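PDB 2RBC: sugar kinase from Agrobacterium tumefaciens, which probably transfers the terminal phosphate of ATP to a sugar, as expected of a ribokinase (pfkB) family kinase whose natural substrate is not established. Local coordinates for residues D41-V46 with S123-D128; H77-R82 with P317-T322; E153-F158 with T176-L181; T262-E267 with R327-R332. All blocks are in the same frame, centred on the assembly; numbering follows the deposited sequence.

The contacts fall in two parts of a ribokinase-like fold. Interaction 1 joins neighbouring strands of the small four-stranded sheet, which in this family forms the lid over the sugar site and here carries a bound glycerol. The other three belong to the main body. Interactions 2 and 4 share helix 319-330, with its beginning in one and its end in the other, their centres about 18 Å apart. Interaction 3 lies in the chain closed by interaction 2, with centres about 24 Å apart, and on the opposite side of the chain's centre from interaction 1, about 37 Å away between centres. Interactions 2 and 4 each hold a sulfate ion through an arginine.

Interaction 1: residues D41-V46 with S123-D128; sequences DTLFRV and STIIID. With GOL (glycerol), chain M; EDO (1,2-ethanediol), chain H.
With chi1 at -48° in Leu43 and -53° in Ile125, CG of the leucine and CG1 of the isoleucine each stand beside their own backbone N, and the two chains run side by side in the same direction, Leu43 CD2 lying 3.7 Å from Ile125 CB. Asp41 and Ser123 share this face. The Asp41 carboxylate takes two hydrogen bonds from glycerol, O1 to OD1 and O2 to OD2, both 2.8 Å. On the other face, Thr124 CG2 comes obliquely to the Phe44 ring, 3.7 Å from CE2. At the end of the strand pair Val46 CG2 meets Ile126 CG2 at 3.6 Å. Five nearly straight backbone bonds, beginning with Thr42 N to Ser123 O (2.9 Å) and ending with Val46 N to Ile127 O, hold the strands parallel. The face of Phe44, Thr124 and Ile126 packs on the second subunit, where Thr124 is hydrogen-bonded to its own counterpart and Phe44 and Ile126 rest on Val136 of that chain. One face thus serves the dimer and the other a ligand, consistent with the sugar-covering beta lid of ribokinase-type enzymes; the glycerol, probably from the crystallisation liquor, may mark the sugar pocket.

Interaction 2: residues H77-R82 with P317-T322; sequences HRMGGR and PTREET. With SO4 (sulfate ion), chain D.
Two guanidinium groups frame this contact. That of Arg78 has the Thr318 methyl CG2 over one face, 3.3 Å above the plane and offset toward the rim, and at its edge a sulfate, probably from the crystallisation liquor: Arg78 NH2 gives a bond of 2.9 Å to sulfate O1, and NH1 a weak one to O2. Arg78 NE donates to Ala316 O. The Arg319 group presents its edge to Met79 O, NH1 donating over 2.9 Å with the oxygen only 6° out of the guanidinium plane. Its NE and NH2 form salt bridges with Glu323 and Glu288, outside the two segments.

Between these groups sits the selenomethionine Met79, its chain bent at chi2 and chi3 so that SE comes 3.4 Å from Thr322 OG1 and CE lies against CB and CG2 of the same threonine. Leu298 of helix 292-307 and Leu284 of helix 274-287 also pack on it.

Helix 68-78 ends in a Schellman motif with Gly80, at positive phi, as its C-prime residue. Helix 319-330 opens with a capping box: Glu321 N binds Thr318 OG1 (3.0 Å), and Thr318 N binds Glu321 OE1 (3.2 Å) from above the carboxylate plane. Chi1 of 77° sets Thr318 OG1 between its own N and carbonyl carbon, where it caps, and turns CG2 to Arg78.

Carbonyls at one helix end therefore face donors at the start of another. Arg319 N reaches Arg78 O only weakly, so the charged NH1 bond probably contributes most, favoured, probably, by the partial negative charge at the C-terminal end of helix 68-78.

Interaction 3: residues E153-F158 with T176-L181; sequences EDIALF and TVARAL. With EDO (1,2-ethanediol), chain I.
Apolar contacts carry this meeting, and Ile155 makes most of them. Ile155 CG1 touches Val177 CG1 at 3.7 Å. The other branch, Ile155 CG2, set anti to the backbone N by chi1 of -63°, goes instead to the second helix's own backbone and end: it lies 3.8 Å from Ala178 CA and 3.6 Å from Leu181 CD1. Leu181 CD1 also meets Ile155 CB at 3.7 Å and stands 4.3 Å from Ala156 CB, so this one methyl spans Ile155 and Ala156. The buried Ile155 side chain continues inward to Leu33 and Trp86, on strands of the main sheet.

In the fold, helix 168-180 is the connection of a beta-alpha-beta crossover between the parallel neighbours 160-163 and 185-189, and the short helix 152-155 leads into the first of them.

Polar bonds work within each segment. Phe158 N donates to Ile155 O (2.9 Å), closing the type I turn that brings the chain round toward strand 160-163. Leu181 N bonds to Val177 O at 3.0 Å, which continues the helical bonding one residue past helix 168-180. Away from the interface, Asp154 OD2 accepts a hydrogen bond of 2.8 Å from ethanediol O1.

Interaction 4: residues T262-E267 with R327-R332; sequences TTMQVE and RQWLER. With SO4 (sulfate ion), chain B.
A Met-aromatic contact joins the loop between strand 258-261 and helix 274-287 to the end of helix 319-330, at the surface of the main alpha/beta domain. The selenomethionine Met264 lies on one side of Trp329: CB sits 3.9 Å from the centroid of the five-membered ring, only 5° off its normal, while SE approaches that centroid obliquely at 4.9 Å. With Trp329 CG anti to the backbone N (chi1 169°), the indole reaches across to the loop; it also packs on Val301 of helix 292-307.

The opposite face is covered by Arg332, whose NH2 stands 3.2 Å above the ring plane, offset toward the rim. Arg332 NH2 also donates to Trp329 O (2.9 Å), which helps to hold the group there. A sulfate on the same face accepts from Arg332 NH1 and NH2, and also from Gln261 and Arg297, so donors from several parts of the chain gather round one anion, probably drawn from the crystallisation liquor.

At the ring's edge, Thr262 O comes within 3.3 Å of Trp329 CZ2. Trp329 NE1 donates to a water lying in the indole plane at 3.1 Å.

Interaction 1: residues D41-V46 with S123-D128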
# COMPACT_ATOMS: atom_id res chain seq x y z
N ASP A 41 1.01 -6.18 4.65
CA ASP A 41 1.01 -4.85 5.24
C ASP A 41 2.10 -3.97 4.66
O ASP A 41 3.24 -4.40 4.55
CB ASP A 41 1.26 -4.91 6.76
CG ASP A 41 0.04 -5.40 7.57
OD1 ASP A 41 -1.06 -5.51 7.02
OD2 ASP A 41 0.23 -5.65 8.79
N THR A 42 1.76 -2.72 4.35
CA THR A 42 2.73 -1.67 4.12
C THR A 42 2.63 -0.66 5.26
O THR A 42 1.59 -0.01 5.46
CB THR A 42 2.58 -1.03 2.77
OG1 THR A 42 2.64 -2.05 1.78
CG2 THR A 42 3.73 -0.06 2.53
N LEU A 43 3.74 -0.58 6.00
CA LEU A 43 3.85 0.21 7.21
C LEU A 43 4.66 1.44 6.89
O LEU A 43 5.82 1.33 6.53
CB LEU A 43 4.55 -0.58 8.34
CG LEU A 43 4.09 -2.02 8.63
CD1 LEU A 43 4.88 -2.55 9.81
CD2 LEU A 43 2.58 -2.06 8.88
N PHE A 44 4.02 2.61 6.98
CA PHE A 44 4.60 3.89 6.65
C PHE A 44 4.84 4.61 7.97
O PHE A 44 3.88 4.92 8.67
CB PHE A 44 3.61 4.75 5.84
CG PHE A 44 3.31 4.23 4.47
CD1 PHE A 44 4.09 4.60 3.39
CD2 PHE A 44 2.19 3.45 4.24
CE1 PHE A 44 3.80 4.15 2.12
CE2 PHE A 44 1.88 3.03 2.95
CZ PHE A 44 2.69 3.36 1.91
N ARG A 45 6.10 4.86 8.29
CA ARG A 45 6.50 5.49 9.56
C ARG A 45 6.62 6.98 9.32
O ARG A 45 7.38 7.43 8.45
CB ARG A 45 7.81 4.88 10.05
CG ARG A 45 8.00 4.91 11.53
CD ARG A 45 9.35 4.41 11.86
NE ARG A 45 9.58 4.39 13.30
CZ ARG A 45 10.68 3.93 13.86
NH1 ARG A 45 11.65 3.46 13.13
NH2 ARG A 45 10.80 3.93 15.19
N VAL A 46 5.81 7.74 10.03
CA VAL A 46 5.72 9.18 9.85
C VAL A 46 5.96 9.89 11.19
O VAL A 46 5.86 9.26 12.24
CB VAL A 46 4.36 9.57 9.29
CG1 VAL A 46 4.13 8.91 7.90
CG2 VAL A 46 3.22 9.19 10.28
N SER A 123 -3.01 -4.33 3.70
CA SER A 123 -3.34 -3.10 4.41
C SER A 123 -2.27 -2.02 4.33
O SER A 123 -1.09 -2.33 4.24
CB SER A 123 -3.58 -3.37 5.89
OG SER A 123 -4.50 -4.44 6.08
N THR A 124 -2.69 -0.75 4.36
CA THR A 124 -1.78 0.33 4.70
C THR A 124 -1.93 0.66 6.19
O THR A 124 -3.05 0.82 6.69
CB THR A 124 -2.00 1.57 3.84
OG1 THR A 124 -1.36 1.36 2.57
CG2 THR A 124 -1.43 2.83 4.50
N ILE A 125 -0.80 0.75 6.88
CA ILE A 125 -0.78 1.21 8.27
C ILE A 125 0.20 2.37 8.37
O ILE A 125 1.36 2.22 8.02
CB ILE A 125 -0.43 0.10 9.26
CG1 ILE A 125 -1.35 -1.11 9.05
CG2 ILE A 125 -0.58 0.61 10.70
CD1 ILE A 125 -1.08 -2.31 9.95
N ILE A 126 -0.29 3.53 8.81
CA ILE A 126 0.52 4.74 8.99
C ILE A 126 0.74 4.84 10.50
O ILE A 126 -0.23 4.95 11.25
CB ILE A 126 -0.18 5.99 8.43
CG1 ILE A 126 -0.53 5.79 6.93
CG2 ILE A 126 0.70 7.24 8.62
CD1 ILE A 126 -1.57 6.73 6.38
N ILE A 127 2.01 4.77 10.90
CA ILE A 127 2.44 4.73 12.29
C ILE A 127 3.25 6.01 12.61
O ILE A 127 4.33 6.24 12.04
CB ILE A 127 3.30 3.49 12.55
CG1 ILE A 127 2.62 2.24 11.97
CG2 ILE A 127 3.58 3.32 14.01
CD1 ILE A 127 3.35 0.94 12.20
N ASP A 128 2.68 6.87 13.46
CA ASP A 128 3.31 8.15 13.79
C ASP A 128 4.40 7.96 14.84
O ASP A 128 4.70 6.83 15.26
CB ASP A 128 2.27 9.24 14.19
CG ASP A 128 1.57 8.97 15.52
OD1 ASP A 128 1.95 8.02 16.22
OD2 ASP A 128 0.62 9.71 15.85
C1 GOL M . -3.61 -5.09 9.34
O1 GOL M . -3.54 -5.87 8.16
C2 GOL M . -3.12 -5.94 10.53
O2 GOL M . -1.71 -5.88 10.80
C3 GOL M . -3.95 -5.57 11.75
O3 GOL M . -3.81 -4.25 12.14
C1 EDO H . 0.67 0.34 0.13
O1 EDO H . 0.85 1.20 -1.01
C2 EDO H . -0.73 -0.28 0.15
O2 EDO H . -1.10 -0.69 1.48
O HOH W 1 0.17 -3.54 1.22
O HOH W 2 7.19 4.98 14.96

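Interaction 2: residues H77-R82 with P317-T322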
# COMPACT_ATOMS: atom_id res chain seq x y z
N HIS A 77 8.09 -20.07 15.23
CA HIS A 77 9.39 -20.29 14.63
C HIS A 77 10.52 -19.61 15.42
O HIS A 77 11.52 -20.25 15.79
CB HIS A 77 9.39 -19.77 13.20
CG HIS A 77 10.75 -19.61 12.62
ND1 HIS A 77 11.55 -20.69 12.30
CD2 HIS A 77 11.45 -18.51 12.29
CE1 HIS A 77 12.69 -20.24 11.80
NE2 HIS A 77 12.65 -18.92 11.80
N ARG A 78 10.34 -18.33 15.70
CA ARG A 78 11.37 -17.55 16.37
C ARG A 78 11.67 -18.11 17.76
O ARG A 78 12.81 -18.05 18.22
CB ARG A 78 10.95 -16.11 16.51
CG ARG A 78 10.88 -15.35 15.18
CD ARG A 78 12.27 -15.08 14.65
NE ARG A 78 12.91 -14.02 15.41
CZ ARG A 78 14.17 -13.64 15.27
NH1 ARG A 78 14.97 -14.26 14.44
NH2 ARG A 78 14.65 -12.65 16.02
N MSE A 79 10.64 -18.67 18.39
CA MSE A 79 10.73 -19.21 19.74
C MSE A 79 11.15 -20.68 19.80
O MSE A 79 11.13 -21.29 20.86
CB MSE A 79 9.40 -19.04 20.44
CG MSE A 79 8.99 -17.59 20.64
SE MSE A 79 10.24 -16.53 21.74
CE MSE A 79 9.60 -17.06 23.51
N GLY A 80 11.55 -21.23 18.66
CA GLY A 80 12.21 -22.53 18.62
C GLY A 80 11.30 -23.68 18.23
O GLY A 80 11.70 -24.83 18.34
N GLY A 81 10.07 -23.38 17.85
CA GLY A 81 9.15 -24.42 17.38
C GLY A 81 9.13 -24.49 15.88
O GLY A 81 9.88 -23.77 15.19
N ARG A 82 8.30 -25.39 15.37
CA ARG A 82 8.06 -25.52 13.93
C ARG A 82 6.66 -25.02 13.68
O ARG A 82 5.75 -25.35 14.42
CB ARG A 82 8.21 -26.96 13.49
CG ARG A 82 9.65 -27.33 13.27
CD ARG A 82 9.84 -28.77 12.95
NE ARG A 82 9.62 -29.66 14.11
CZ ARG A 82 8.66 -30.59 14.20
NH1 ARG A 82 7.75 -30.79 13.23
NH2 ARG A 82 8.60 -31.36 15.29
N PRO A 317 11.21 -11.68 19.10
CA PRO A 317 12.53 -12.17 19.56
C PRO A 317 12.77 -13.66 19.40
O PRO A 317 11.83 -14.44 19.24
CB PRO A 317 12.52 -11.82 21.05
CG PRO A 317 11.13 -11.95 21.43
CD PRO A 317 10.33 -11.40 20.25
N THR A 318 14.04 -14.02 19.47
CA THR A 318 14.46 -15.39 19.59
C THR A 318 14.08 -15.94 20.95
O THR A 318 13.77 -15.17 21.88
CB THR A 318 15.97 -15.55 19.33
OG1 THR A 318 16.73 -15.12 20.46
CG2 THR A 318 16.37 -14.80 18.05
N ARG A 319 14.11 -17.27 21.06
CA ARG A 319 13.81 -17.93 22.30
C ARG A 319 14.85 -17.52 23.37
O ARG A 319 14.50 -17.20 24.51
CB ARG A 319 13.83 -19.45 22.10
CG ARG A 319 13.46 -20.28 23.28
CD ARG A 319 12.09 -19.88 23.85
NE ARG A 319 11.63 -20.76 24.94
CZ ARG A 319 10.86 -21.83 24.75
NH1 ARG A 319 10.47 -22.18 23.53
NH2 ARG A 319 10.47 -22.55 25.79
N GLU A 320 16.11 -17.51 22.93
CA GLU A 320 17.25 -17.13 23.75
C GLU A 320 17.12 -15.70 24.30
O GLU A 320 17.28 -15.46 25.50
CB GLU A 320 18.52 -17.26 22.91
CG GLU A 320 18.88 -18.71 22.48
CD GLU A 320 17.88 -19.35 21.49
OE1 GLU A 320 17.27 -18.61 20.65
OE2 GLU A 320 17.71 -20.60 21.60
N GLU A 321 16.78 -14.76 23.43
CA GLU A 321 16.58 -13.34 23.82
C GLU A 321 15.49 -13.21 24.86
O GLU A 321 15.65 -12.48 25.84
CB GLU A 321 16.25 -12.44 22.63
CG GLU A 321 17.44 -12.19 21.75
CD GLU A 321 17.12 -11.60 20.41
OE1 GLU A 321 15.93 -11.49 19.99
OE2 GLU A 321 18.12 -11.24 19.75
N THR A 322 14.38 -13.94 24.65
CA THR A 322 13.26 -13.96 25.60
C THR A 322 13.66 -14.59 26.95
O THR A 322 13.38 -14.02 28.03
CB THR A 322 12.00 -14.68 25.01
OG1 THR A 322 11.72 -14.20 23.67
CG2 THR A 322 10.74 -14.43 25.91
S SO4 D . 18.15 -12.78 14.29
O1 SO4 D . 17.33 -12.04 15.24
O2 SO4 D . 17.45 -12.91 13.01
O3 SO4 D . 19.36 -12.02 13.99
O4 SO4 D . 18.48 -14.09 14.87
O HOH W 3 15.46 -19.45 18.94

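Interaction 3: residues E153-F158 with T176-L181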
# COMPACT_ATOMS: atom_id res chain seq x y z
N GLU A 153 -6.20 -37.07 10.47
CA GLU A 153 -4.85 -37.43 10.03
C GLU A 153 -3.97 -36.18 9.75
O GLU A 153 -2.78 -36.20 10.10
CB GLU A 153 -4.92 -38.39 8.82
CG GLU A 153 -5.35 -39.83 9.19
CD GLU A 153 -5.28 -40.81 7.99
OE1 GLU A 153 -5.05 -40.31 6.85
OE2 GLU A 153 -5.44 -42.06 8.16
N ASP A 154 -4.53 -35.13 9.12
CA ASP A 154 -3.87 -33.83 8.99
C ASP A 154 -3.43 -33.28 10.37
O ASP A 154 -2.29 -32.85 10.54
CB ASP A 154 -4.77 -32.74 8.35
CG ASP A 154 -5.16 -33.01 6.88
OD1 ASP A 154 -4.48 -33.87 6.24
OD2 ASP A 154 -6.17 -32.36 6.39
N ILE A 155 -4.35 -33.25 11.32
CA ILE A 155 -4.12 -32.56 12.58
C ILE A 155 -3.21 -33.35 13.51
O ILE A 155 -2.51 -32.78 14.35
CB ILE A 155 -5.46 -32.21 13.26
CG1 ILE A 155 -6.27 -31.24 12.36
CG2 ILE A 155 -5.26 -31.60 14.66
CD1 ILE A 155 -5.59 -29.86 12.12
N ALA A 156 -3.19 -34.68 13.36
CA ALA A 156 -2.44 -35.54 14.28
C ALA A 156 -0.96 -35.28 14.15
O ALA A 156 -0.18 -35.63 15.04
CB ALA A 156 -2.75 -37.05 14.02
N LEU A 157 -0.56 -34.65 13.06
CA LEU A 157 0.82 -34.31 12.83
C LEU A 157 1.30 -33.11 13.65
O LEU A 157 2.50 -32.83 13.70
CB LEU A 157 1.02 -34.04 11.34
CG LEU A 157 0.59 -35.21 10.41
CD1 LEU A 157 1.19 -35.01 9.02
CD2 LEU A 157 0.94 -36.66 10.92
N PHE A 158 0.37 -32.38 14.27
CA PHE A 158 0.74 -31.21 15.05
C PHE A 158 0.71 -31.52 16.54
O PHE A 158 0.05 -32.45 16.99
CB PHE A 158 -0.18 -30.06 14.69
CG PHE A 158 -0.09 -29.68 13.26
CD1 PHE A 158 1.04 -29.03 12.77
CD2 PHE A 158 -1.10 -30.02 12.39
CE1 PHE A 158 1.13 -28.71 11.42
CE2 PHE A 158 -1.01 -29.71 11.06
CZ PHE A 158 0.10 -29.05 10.57
N THR A 176 -11.97 -28.26 16.93
CA THR A 176 -12.70 -29.48 17.24
C THR A 176 -11.86 -30.73 17.08
O THR A 176 -11.80 -31.58 17.99
CB THR A 176 -13.97 -29.59 16.40
OG1 THR A 176 -14.77 -28.43 16.67
CG2 THR A 176 -14.78 -30.89 16.74
N VAL A 177 -11.21 -30.85 15.93
CA VAL A 177 -10.43 -32.06 15.62
C VAL A 177 -9.24 -32.12 16.60
O VAL A 177 -9.00 -33.14 17.26
CB VAL A 177 -9.98 -32.08 14.12
CG1 VAL A 177 -9.03 -33.27 13.83
CG2 VAL A 177 -11.21 -32.12 13.19
N ALA A 178 -8.55 -30.98 16.80
CA ALA A 178 -7.39 -30.96 17.68
C ALA A 178 -7.76 -31.42 19.12
O ALA A 178 -7.06 -32.24 19.75
CB ALA A 178 -6.76 -29.56 17.71
N ARG A 179 -8.85 -30.88 19.63
CA ARG A 179 -9.26 -31.21 20.99
C ARG A 179 -9.64 -32.69 21.10
O ARG A 179 -9.27 -33.35 22.08
CB ARG A 179 -10.42 -30.33 21.45
CG ARG A 179 -10.81 -30.58 22.88
CD ARG A 179 -11.90 -29.64 23.32
NE ARG A 179 -13.10 -29.76 22.50
CZ ARG A 179 -14.18 -29.00 22.65
NH1 ARG A 179 -14.20 -28.06 23.58
NH2 ARG A 179 -15.23 -29.16 21.86
N ALA A 180 -10.34 -33.20 20.09
CA ALA A 180 -10.69 -34.63 20.03
C ALA A 180 -9.44 -35.49 20.07
O ALA A 180 -9.48 -36.59 20.60
CB ALA A 180 -11.53 -34.96 18.75
N LEU A 181 -8.35 -35.01 19.48
CA LEU A 181 -7.07 -35.75 19.45
C LEU A 181 -6.23 -35.55 20.71
O LEU A 181 -5.10 -36.06 20.81
CB LEU A 181 -6.25 -35.34 18.20
CG LEU A 181 -6.73 -35.84 16.82
CD1 LEU A 181 -6.16 -34.98 15.68
CD2 LEU A 181 -6.40 -37.29 16.62
C1 EDO I . -6.79 -34.20 3.83
O1 EDO I . -7.02 -32.79 3.73
C2 EDO I . -7.84 -35.03 3.08
O2 EDO I . -9.07 -34.32 2.87

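Interaction 4: residues T262-E267 with R327-R332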
# COMPACT_ATOMS: atom_id res chain seq x y z
N THR A 262 2.03 -9.81 35.94
CA THR A 262 2.43 -8.53 35.41
C THR A 262 3.38 -8.79 34.24
O THR A 262 3.97 -9.86 34.14
CB THR A 262 3.11 -7.66 36.48
OG1 THR A 262 3.14 -6.31 36.04
CG2 THR A 262 4.51 -8.14 36.77
N THR A 263 3.50 -7.81 33.36
CA THR A 263 4.43 -7.90 32.26
C THR A 263 5.62 -6.96 32.49
O THR A 263 5.64 -6.15 33.42
CB THR A 263 3.78 -7.72 30.86
OG1 THR A 263 4.76 -8.05 29.89
CG2 THR A 263 3.26 -6.28 30.59
N MSE A 264 6.65 -7.18 31.66
CA MSE A 264 7.86 -6.39 31.66
C MSE A 264 7.60 -5.04 31.01
O MSE A 264 7.09 -4.96 29.89
CB MSE A 264 8.94 -7.12 30.86
CG MSE A 264 10.24 -6.39 30.84
SE MSE A 264 11.65 -7.47 30.02
CE MSE A 264 11.18 -7.34 28.09
N GLN A 265 7.98 -3.98 31.70
CA GLN A 265 7.77 -2.66 31.18
C GLN A 265 8.88 -2.27 30.20
O GLN A 265 10.07 -2.41 30.50
CB GLN A 265 7.60 -1.65 32.29
CG GLN A 265 6.46 -2.04 33.26
CD GLN A 265 5.08 -2.16 32.60
OE1 GLN A 265 4.58 -1.18 32.07
NE2 GLN A 265 4.47 -3.36 32.63
N VAL A 266 8.49 -1.84 29.02
CA VAL A 266 9.42 -1.52 27.98
C VAL A 266 8.93 -0.21 27.37
O VAL A 266 7.81 0.22 27.64
CB VAL A 266 9.48 -2.64 26.91
CG1 VAL A 266 9.97 -3.92 27.52
CG2 VAL A 266 8.13 -2.81 26.20
N GLU A 267 9.74 0.40 26.53
CA GLU A 267 9.23 1.49 25.74
C GLU A 267 8.52 0.94 24.53
O GLU A 267 9.16 0.34 23.69
CB GLU A 267 10.34 2.35 25.26
CG GLU A 267 9.77 3.41 24.35
CD GLU A 267 10.75 4.42 24.02
OE1 GLU A 267 11.78 4.45 24.72
OE2 GLU A 267 10.50 5.15 23.04
N ARG A 327 14.80 -13.84 32.62
CA ARG A 327 15.68 -14.07 33.76
C ARG A 327 16.03 -12.78 34.49
O ARG A 327 15.94 -12.71 35.71
CB ARG A 327 16.92 -14.79 33.26
CG ARG A 327 17.87 -15.19 34.33
CD ARG A 327 19.25 -15.64 33.78
NE ARG A 327 20.18 -14.58 33.34
CZ ARG A 327 20.73 -13.64 34.12
NH1 ARG A 327 20.46 -13.57 35.41
NH2 ARG A 327 21.58 -12.74 33.58
N GLN A 328 16.47 -11.77 33.74
CA GLN A 328 16.83 -10.48 34.31
C GLN A 328 15.61 -9.77 34.93
O GLN A 328 15.72 -9.21 36.01
CB GLN A 328 17.45 -9.59 33.24
CG GLN A 328 18.70 -10.16 32.63
CD GLN A 328 19.68 -9.11 32.10
OE1 GLN A 328 19.64 -7.94 32.49
NE2 GLN A 328 20.58 -9.55 31.25
N TRP A 329 14.48 -9.85 34.26
CA TRP A 329 13.22 -9.24 34.73
C TRP A 329 12.72 -9.87 36.01
O TRP A 329 12.40 -9.15 36.96
CB TRP A 329 12.18 -9.37 33.63
CG TRP A 329 10.80 -9.02 34.04
CD1 TRP A 329 10.36 -7.84 34.55
CD2 TRP A 329 9.66 -9.87 33.92
NE1 TRP A 329 8.99 -7.91 34.78
CE2 TRP A 329 8.55 -9.14 34.41
CE3 TRP A 329 9.47 -11.17 33.45
CZ2 TRP A 329 7.25 -9.68 34.43
CZ3 TRP A 329 8.19 -11.70 33.46
CH2 TRP A 329 7.08 -10.94 33.94
N LEU A 330 12.75 -11.19 36.07
CA LEU A 330 12.38 -11.91 37.28
C LEU A 330 13.32 -11.62 38.44
O LEU A 330 12.97 -11.91 39.57
CB LEU A 330 12.27 -13.42 37.02
CG LEU A 330 11.11 -13.79 36.07
CD1 LEU A 330 11.10 -15.27 35.74
CD2 LEU A 330 9.74 -13.35 36.60
N GLU A 331 14.50 -11.05 38.17
CA GLU A 331 15.39 -10.56 39.24
C GLU A 331 15.41 -9.04 39.42
O GLU A 331 16.30 -8.53 40.08
CB GLU A 331 16.81 -11.00 38.95
CG GLU A 331 16.97 -12.50 38.91
CD GLU A 331 18.35 -12.94 38.40
OE1 GLU A 331 19.23 -12.04 38.16
OE2 GLU A 331 18.54 -14.19 38.23
N ARG A 332 14.46 -8.32 38.84
CA ARG A 332 14.41 -6.85 38.95
C ARG A 332 14.20 -6.40 40.39
O ARG A 332 13.70 -7.18 41.22
CB ARG A 332 13.27 -6.27 38.11
CG ARG A 332 11.85 -6.50 38.70
CD ARG A 332 10.78 -6.21 37.67
NE ARG A 332 9.43 -6.55 38.10
CZ ARG A 332 8.91 -7.78 38.16
NH1 ARG A 332 7.66 -7.95 38.55
NH2 ARG A 332 9.62 -8.86 37.83
S SO4 B . 6.38 -11.42 38.69
O1 SO4 B . 7.08 -11.77 39.91
O2 SO4 B . 5.57 -12.54 38.23
O3 SO4 B . 5.46 -10.30 38.91
O4 SO4 B . 7.39 -11.09 37.69
O HOH W 4 6.87 -5.84 35.55